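Local coordinates for uncharacterized protein (Uncultured organism, PDB 5IBZ), which is a putative cyclase that probably acts as an arylformamidase, hydrolysing an N-formyl amide, at residues Gly50-Leu55 / Asn318-Lys323; Ser154-Gly159 / Glu299-Ala304. All blocks are in the same frame, centred on the assembly; numbering follows the deposited sequence. Where two conformers were deposited one is given.

Interaction 1. Residues Gly50-Leu55 / Asn318-Lys323; sequences GKTFSL and NPIAVK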
ATOM      1  N   GLY B  50      20.663  15.992  29.109  1.00  9.89           N
ATOM      2  CA  GLY B  50      19.434  15.293  28.769  1.00  9.90           C
ATOM      3  C   GLY B  50      18.554  15.981  27.742  1.00 10.19           C
ATOM      4  O   GLY B  50      17.410  15.575  27.550  1.00 10.87           O
ATOM      5  N   LYS B  51      19.057  17.043  27.112  1.00  9.42           N
ATOM      6  CA  LYS B  51      18.376  17.662  25.977  1.00 10.34           C
ATOM      7  C   LYS B  51      18.265  16.629  24.869  1.00  9.45           C
ATOM      8  O   LYS B  51      19.190  15.831  24.662  1.00 11.39           O
ATOM      9  CB  LYS B  51      19.112  18.900  25.474  1.00 10.77           C
ATOM     10  CG  LYS B  51      19.147  20.058  26.464  1.00 10.23           C
ATOM     11  CD  LYS B  51      19.672  21.356  25.845  1.00 12.64           C
ATOM     12  CE  LYS B  51      21.154  21.250  25.540  1.00 13.01           C
ATOM     13  NZ  LYS B  51      21.692  22.574  25.114  1.00 13.63           N
ATOM     14  N   THR B  52      17.113  16.621  24.202  1.00  9.37           N
ATOM     15  CA  THR B  52      16.856  15.704  23.092  1.00  9.31           C
ATOM     16  C   THR B  52      16.306  16.450  21.891  1.00  9.34           C
ATOM     17  O   THR B  52      15.533  17.400  22.040  1.00 10.51           O
ATOM     18  CB  THR B  52      15.860  14.581  23.481  1.00 13.85           C
ATOM     19  OG1 THR B  52      14.624  15.155  23.962  1.00 15.51           O
ATOM     20  CG2 THR B  52      16.467  13.653  24.534  1.00 15.96           C
ATOM     21  N   PHE B  53      16.696  15.989  20.705  1.00  9.26           N
ATOM     22  CA  PHE B  53      16.226  16.545  19.440  1.00  7.65           C
ATOM     23  C   PHE B  53      15.918  15.432  18.453  1.00  7.45           C
ATOM     24  O   PHE B  53      16.752  14.581  18.202  1.00 11.16           O
ATOM     25  CB  PHE B  53      17.279  17.482  18.837  1.00  7.94           C
ATOM     26  CG  PHE B  53      17.644  18.606  19.748  1.00  9.67           C
ATOM     27  CD1 PHE B  53      16.919  19.760  19.724  1.00 12.86           C
ATOM     28  CD2 PHE B  53      18.672  18.477  20.659  1.00 10.93           C
ATOM     29  CE1 PHE B  53      17.228  20.801  20.574  1.00 16.39           C
ATOM     30  CE2 PHE B  53      18.976  19.536  21.511  1.00 13.48           C
ATOM     31  CZ  PHE B  53      18.249  20.668  21.461  1.00 13.27           C
ATOM     32  N   SER B  54      14.701  15.420  17.912  1.00  8.29           N
ATOM     33  CA  SER B  54      14.376  14.545  16.794  1.00  7.95           C
ATOM     34  C   SER B  54      14.900  15.141  15.505  1.00  7.12           C
ATOM     35  O   SER B  54      14.596  16.295  15.205  1.00  9.47           O
ATOM     36  CB  SER B  54      12.878  14.350  16.673  1.00  8.60           C
ATOM     37  OG  SER B  54      12.553  13.806  15.412  1.00  9.07           O
ATOM     38  N   LEU B  55      15.635  14.346  14.734  1.00  7.49           N
ATOM     39  CA  LEU B  55      16.203  14.814  13.480  1.00  7.58           C
ATOM     40  C   LEU B  55      15.421  14.270  12.291  1.00  8.43           C
ATOM     41  O   LEU B  55      15.959  14.141  11.192  1.00  8.39           O
ATOM     42  CB  LEU B  55      17.690  14.412  13.378  1.00  7.60           C
ATOM     43  CG  LEU B  55      18.504  14.687  14.651  1.00  8.63           C
ATOM     44  CD1 LEU B  55      19.960  14.297  14.412  1.00  9.07           C
ATOM     45  CD2 LEU B  55      18.436  16.139  15.065  1.00  7.67           C
ATOM     46  N   ASN B 318      13.744   7.671  13.167  1.00  7.76           N
ATOM     47  CA  ASN B 318      13.625   8.911  13.907  1.00  7.61           C
ATOM     48  C   ASN B 318      14.910   9.073  14.706  1.00  7.96           C
ATOM     49  O   ASN B 318      15.009   8.630  15.847  1.00  8.91           O
ATOM     50  CB  ASN B 318      12.406   8.893  14.810  1.00  8.88           C
ATOM     51  CG  ASN B 318      12.243  10.166  15.564  1.00  8.55           C
ATOM     52  OD1 ASN B 318      12.926  11.143  15.297  1.00  9.36           O
ATOM     53  ND2 ASN B 318      11.356  10.163  16.535  1.00  9.80           N
ATOM     54  N   PRO B 319      15.931   9.669  14.088  1.00  7.25           N
ATOM     55  CA  PRO B 319      17.191   9.812  14.844  1.00  6.62           C
ATOM     56  C   PRO B 319      17.040  10.787  16.007  1.00  8.78           C
ATOM     57  O   PRO B 319      16.505  11.887  15.784  1.00  9.41           O
ATOM     58  CB  PRO B 319      18.172  10.368  13.798  1.00  7.41           C
ATOM     59  CG  PRO B 319      17.403  10.425  12.494  1.00  9.09           C
ATOM     60  CD  PRO B 319      15.953  10.435  12.845  1.00  7.58           C
ATOM     61  N   ILE B 320      17.483  10.411  17.212  1.00  6.97           N
ATOM     62  CA  ILE B 320      17.448  11.312  18.361  1.00  7.12           C
ATOM     63  C   ILE B 320      18.865  11.705  18.768  1.00  8.01           C
ATOM     64  O   ILE B 320      19.682  10.831  19.065  1.00  9.33           O
ATOM     65  CB  ILE B 320      16.759  10.676  19.575  1.00  9.23           C
ATOM     66  CG1 ILE B 320      15.400  10.070  19.210  1.00 10.23           C
ATOM     67  CG2 ILE B 320      16.588  11.725  20.684  1.00  9.29           C
ATOM     68  CD1 ILE B 320      14.381  11.063  18.645  1.00 10.70           C
ATOM     69  N   ALA B 321      19.139  13.013  18.739  1.00  9.43           N
ATOM     70  CA  ALA B 321      20.361  13.564  19.305  1.00  8.51           C
ATOM     71  C   ALA B 321      20.134  13.811  20.791  1.00  7.77           C
ATOM     72  O   ALA B 321      19.139  14.449  21.164  1.00  9.43           O
ATOM     73  CB  ALA B 321      20.749  14.857  18.599  1.00  9.54           C
ATOM     74  N   VAL B 322      21.045  13.300  21.622  1.00  7.85           N
ATOM     75  CA  VAL B 322      20.947  13.443  23.075  1.00 10.01           C
ATOM     76  C   VAL B 322      22.197  14.114  23.609  1.00 11.95           C
ATOM     77  O   VAL B 322      23.312  13.673  23.350  1.00  9.87           O
ATOM     78  CB  VAL B 322      20.759  12.081  23.781  1.00  9.73           C
ATOM     79  CG1 VAL B 322      20.381  12.277  25.241  1.00 12.26           C
ATOM     80  CG2 VAL B 322      19.710  11.251  23.073  1.00  9.49           C
ATOM     81  N   LYS B 323      22.005  15.209  24.333  1.00 11.05           N
ATOM     82  CA  LYS B 323      23.116  15.994  24.876  1.00 10.79           C
ATOM     83  C   LYS B 323      23.102  16.023  26.401  1.00 11.75           C
ATOM     84  O   LYS B 323      22.315  15.280  26.987  1.00 13.32           O
ATOM     85  CB  LYS B 323      23.059  17.409  24.285  1.00 14.19           C
ATOM     86  CG  LYS B 323      23.383  17.390  22.788  1.00 15.38           C
ATOM     87  CD  LYS B 323      23.149  18.744  22.113  1.00 16.99           C
ATOM     88  CE  LYS B 323      24.275  19.690  22.457  1.00 16.16           C
ATOM     89  NZ  LYS B 323      24.184  20.953  21.659  1.00 12.61           N
ATOM     90  OXT LYS B 323      23.879  16.726  27.079  1.00 13.57           O
TER

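Interaction 2. Residues Ser154-Gly159 / Glu299-Ala304; sequences SFLGRG and EFFLAA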
ATOM      1  N   SER B 154      23.097  -1.218  15.065  1.00 10.62           N
ATOM      2  CA  SER B 154      24.077  -0.162  14.824  1.00  9.97           C
ATOM      3  C   SER B 154      23.467   1.233  14.839  1.00 10.77           C
ATOM      4  O   SER B 154      22.252   1.416  15.047  1.00 10.67           O
ATOM      5  CB  SER B 154      24.787  -0.386  13.479  1.00 11.14           C
ATOM      6  OG  SER B 154      25.975   0.390  13.395  1.00 13.24           O
ATOM      7  N   PHE B 155      24.322   2.214  14.572  1.00  9.97           N
ATOM      8  CA  PHE B 155      23.975   3.638  14.476  1.00  9.04           C
ATOM      9  C   PHE B 155      23.413   4.194  15.777  1.00 10.58           C
ATOM     10  O   PHE B 155      22.667   5.173  15.779  1.00 10.33           O
ATOM     11  CB  PHE B 155      23.013   3.889  13.313  1.00  8.39           C
ATOM     12  CG  PHE B 155      23.423   3.196  12.042  1.00 14.39           C
ATOM     13  CD1 PHE B 155      24.718   3.255  11.590  1.00 17.92           C
ATOM     14  CD2 PHE B 155      22.501   2.452  11.325  1.00 17.48           C
ATOM     15  CE1 PHE B 155      25.102   2.570  10.425  1.00 15.07           C
ATOM     16  CE2 PHE B 155      22.866   1.789  10.168  1.00 14.50           C
ATOM     17  CZ  PHE B 155      24.165   1.848   9.725  1.00 16.48           C
ATOM     18  N   LEU B 156      23.871   3.614  16.869  0.53 10.30           N
ATOM     19  CA  LEU B 156      23.655   4.172  18.172  0.53 10.14           C
ATOM     20  C   LEU B 156      25.050   4.346  18.770  0.53  9.28           C
ATOM     21  O   LEU B 156      25.741   3.362  19.049  0.53 10.18           O
ATOM     22  CB  LEU B 156      22.737   3.254  18.969  0.53 11.98           C
ATOM     23  CG  LEU B 156      22.391   3.684  20.381  0.53  8.62           C
ATOM     24  CD1 LEU B 156      20.971   3.257  20.729  0.53 11.18           C
ATOM     25  CD2 LEU B 156      23.405   3.105  21.353  0.53 11.44           C
ATOM     26  N   GLY B 157      25.482   5.600  18.912  1.00  8.63           N
ATOM     27  CA  GLY B 157      26.862   5.904  19.228  1.00  8.35           C
ATOM     28  C   GLY B 157      27.064   7.393  19.163  1.00  9.99           C
ATOM     29  O   GLY B 157      26.141   8.170  19.456  1.00 10.75           O
ATOM     30  N   ARG B 158      28.277   7.810  18.812  1.00  9.74           N
ATOM     31  CA  ARG B 158      28.598   9.231  18.831  1.00  9.28           C
ATOM     32  C   ARG B 158      28.214   9.874  17.501  1.00  9.88           C
ATOM     33  O   ARG B 158      28.490   9.328  16.429  1.00 10.33           O
ATOM     34  CB  ARG B 158      30.084   9.445  19.122  1.00 11.05           C
ATOM     35  CG  ARG B 158      30.354  10.670  20.010  1.00 12.95           C
ATOM     36  CD  ARG B 158      31.813  10.763  20.379  1.00 16.19           C
ATOM     37  NE  ARG B 158      32.515  11.340  19.267  1.00 12.56           N
ATOM     38  CZ  ARG B 158      33.259  12.439  19.314  1.00 13.63           C
ATOM     39  NH1 ARG B 158      33.501  13.065  20.458  1.00 17.02           N
ATOM     40  NH2 ARG B 158      33.806  12.888  18.204  1.00 14.40           N
ATOM     41  N   GLY B 159      27.529  11.013  17.576  1.00  8.62           N
ATOM     42  CA  GLY B 159      27.228  11.796  16.391  1.00  8.31           C
ATOM     43  C   GLY B 159      27.896  13.149  16.515  1.00  9.77           C
ATOM     44  O   GLY B 159      28.108  13.652  17.624  1.00  7.94           O
ATOM     45  N   GLU B 299      29.097  17.621  19.478  1.00 10.65           N
ATOM     46  CA  GLU B 299      29.227  16.173  19.628  0.52 11.48           C
ATOM     47  C   GLU B 299      28.197  15.680  20.617  1.00 12.48           C
ATOM     48  O   GLU B 299      27.995  16.287  21.676  1.00 15.17           O
ATOM     49  CB  GLU B 299      30.632  15.780  20.097  0.52 13.51           C
ATOM     50  CG  GLU B 299      31.755  16.244  19.183  0.52 18.03           C
ATOM     51  CD  GLU B 299      32.588  17.370  19.781  0.52 26.69           C
ATOM     52  OE1 GLU B 299      32.150  17.979  20.776  0.52 28.24           O
ATOM     53  OE2 GLU B 299      33.694  17.641  19.256  0.52 28.87           O
ATOM     54  N   PHE B 300      27.521  14.587  20.279  1.00  9.30           N
ATOM     55  CA  PHE B 300      26.411  14.126  21.102  1.00  9.62           C
ATOM     56  C   PHE B 300      26.211  12.627  20.972  1.00 10.55           C
ATOM     57  O   PHE B 300      26.870  11.959  20.160  1.00 10.48           O
ATOM     58  CB  PHE B 300      25.124  14.846  20.702  1.00  9.99           C
ATOM     59  CG  PHE B 300      24.921  14.897  19.211  1.00 10.18           C
ATOM     60  CD1 PHE B 300      24.336  13.847  18.539  1.00  9.52           C
ATOM     61  CD2 PHE B 300      25.361  15.982  18.484  1.00 11.95           C
ATOM     62  CE1 PHE B 300      24.172  13.893  17.179  1.00  9.97           C
ATOM     63  CE2 PHE B 300      25.203  16.031  17.126  1.00 11.09           C
ATOM     64  CZ  PHE B 300      24.613  14.980  16.467  1.00 11.09           C
ATOM     65  N   PHE B 301      25.320  12.100  21.799  1.00  8.38           N
ATOM     66  CA  PHE B 301      24.899  10.709  21.665  1.00  8.55           C
ATOM     67  C   PHE B 301      23.781  10.678  20.635  1.00 10.94           C
ATOM     68  O   PHE B 301      22.857  11.482  20.689  1.00  9.50           O
ATOM     69  CB  PHE B 301      24.453  10.132  23.014  1.00  8.12           C
ATOM     70  CG  PHE B 301      24.025   8.690  22.971  1.00  9.48           C
ATOM     71  CD1 PHE B 301      22.711   8.346  22.665  1.00 13.60           C
ATOM     72  CD2 PHE B 301      24.929   7.695  23.269  1.00 13.50           C
ATOM     73  CE1 PHE B 301      22.319   7.007  22.660  1.00 16.07           C
ATOM     74  CE2 PHE B 301      24.547   6.353  23.245  1.00 19.43           C
ATOM     75  CZ  PHE B 301      23.237   6.022  22.950  1.00 18.45           C
ATOM     76  N   LEU B 302      23.906   9.780  19.667  1.00  7.41           N
ATOM     77  CA  LEU B 302      22.937   9.650  18.586  1.00  7.85           C
ATOM     78  C   LEU B 302      22.286   8.282  18.609  1.00  7.70           C
ATOM     79  O   LEU B 302      22.994   7.270  18.571  1.00  9.06           O
ATOM     80  CB  LEU B 302      23.622   9.856  17.247  1.00  7.17           C
ATOM     81  CG  LEU B 302      22.727   9.767  16.011  1.00  7.45           C
ATOM     82  CD1 LEU B 302      21.618  10.789  16.057  1.00 11.53           C
ATOM     83  CD2 LEU B 302      23.561   9.961  14.781  1.00 12.51           C
ATOM     84  N   ALA B 303      20.952   8.251  18.700  1.00  7.30           N
ATOM     85  CA  ALA B 303      20.192   7.016  18.541  1.00  7.17           C
ATOM     86  C   ALA B 303      19.514   7.047  17.195  1.00  7.23           C
ATOM     87  O   ALA B 303      18.434   7.655  17.051  1.00  7.29           O
ATOM     88  CB  ALA B 303      19.164   6.857  19.653  1.00  8.89           C
ATOM     89  N   ALA B 304      20.161   6.417  16.210  1.00  6.71           N
ATOM     90  CA  ALA B 304      19.698   6.440  14.829  1.00  6.81           C
ATOM     91  C   ALA B 304      19.581   5.020  14.284  1.00  7.21           C
ATOM     92  O   ALA B 304      19.874   4.743  13.113  1.00  8.22           O
ATOM     93  CB  ALA B 304      20.613   7.277  13.983  1.00  9.29           C
TER

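Interaction 1. Residues Gly50-Leu55 / Asn318-Lys323
Phe53 and Ala321 form the antiparallel hydrogen-bonded pair at the middle of this two-strand ladder, whose axes approach to 4.6 Å at an angle of 162°. Phe53 N reaches Ala321 O and Ala321 N returns to Phe53 O, each bond 2.9 Å long. Leu55 N to Pro319 O and Lys323 N to Lys51 O extend the ladder, and Gly50 N lies 2.8 Å from Lys323 O, above the plane of the terminal carboxylate. On one face, Thr52 and Ser54 lie against Ile320 and Val322. There the Ser54 hydroxyl, turned anti to its own backbone N (chi1 165°), donates from OG to Asn318 OD1 with a separation of 2.7 Å, while Ile320 CD1 packs 3.9 Å from Ser54 CA. Asn318 ND2 points on to Pro306 O and Lys152 O of the second subunit. On the face that carries Phe53 and Ala321, the Leu55 side chain comes in from the end of the strand, its CD1 4.3 Å from Ala321 CB. Lys323 CD lies 4.3 Å from Phe53 CE2, oblique to the ring. A bend at chi3 (76°) turns the Lys323 chain, and its NZ ends 4.6 Å from Lys51 NZ. Asp291 and Asp295 each form salt bridges to both lysines, and Arg297 pairs with OXT. The ammonium pair is thus probably offset by two carboxylates, and the C-terminus is fixed by charge as well as by backbone bonds.

Interaction 2. Residues Ser154-Gly159 / Glu299-Ala304
Glu299 runs beside Arg158 at the start of an antiparallel strand pairing within the mixed central sheet, where 299-303 lies against 158-163. In the conformer given, Glu299 CG sits over one face of the Arg158 guanidinium, 3.8 Å from NH1, and Glu299 OE2 accepts from Lys193 N. Arg158 NH2 bridges to Asp198. At Phe300 a chi1 of 46° sets CG between the backbone N and the carbonyl carbon, which lays the ring across the Gly159 peptide and against Leu161 of strand 158-163. Gly159 O stands 3.6 Å above the ring, over its centre, and also accepts from Phe300 N. A CB on Gly159 would clash with Phe300 CE1, so the glycine lets the ring lie this close. A serine in place of Phe300 would probably strip the Gly159 peptide of its aromatic cover and open a gap beside Leu161. Phe301 holds its ring with one face toward Gly157 O and meets Phe301 of the second subunit. Gly157, where the chain turns a corner, pairs with Leu302 through two bonds; Leu302 N to Gly157 O is nearly straight, at 171°. Ala303 shares a face with Leu156, opposite the Leu302 side chain. At Ala304 the ladder ends: its N gives a 2.8 Å bond to Phe155 O, and its O, which accepts from Trp114 NE1, lies 3.3 Å from Phe155 CB.

Overall arrangement
From the N terminus, the chain passes helix 37-44 and lays down 50-55, which carries its first strand and an outer one of the mixed sheet within this subunit, and later passes through 154-159. When it returns at 299-304, interaction 2 closes a loop of 139 residues. Shortly afterwards the C-terminal 318-323 slots in between, and interaction 1 closes the larger loop of 262 residues, which encloses the first entirely. The strands therefore stand in the order 52-54, 320-322, 299-303, 158-163. The two contacts join directly: Val322 N lies 2.7 Å from Phe301 O, a probable hydrogen bond. Both also touch the second subunit, so the sheet here joins an early strand and the last strand beside that subunit.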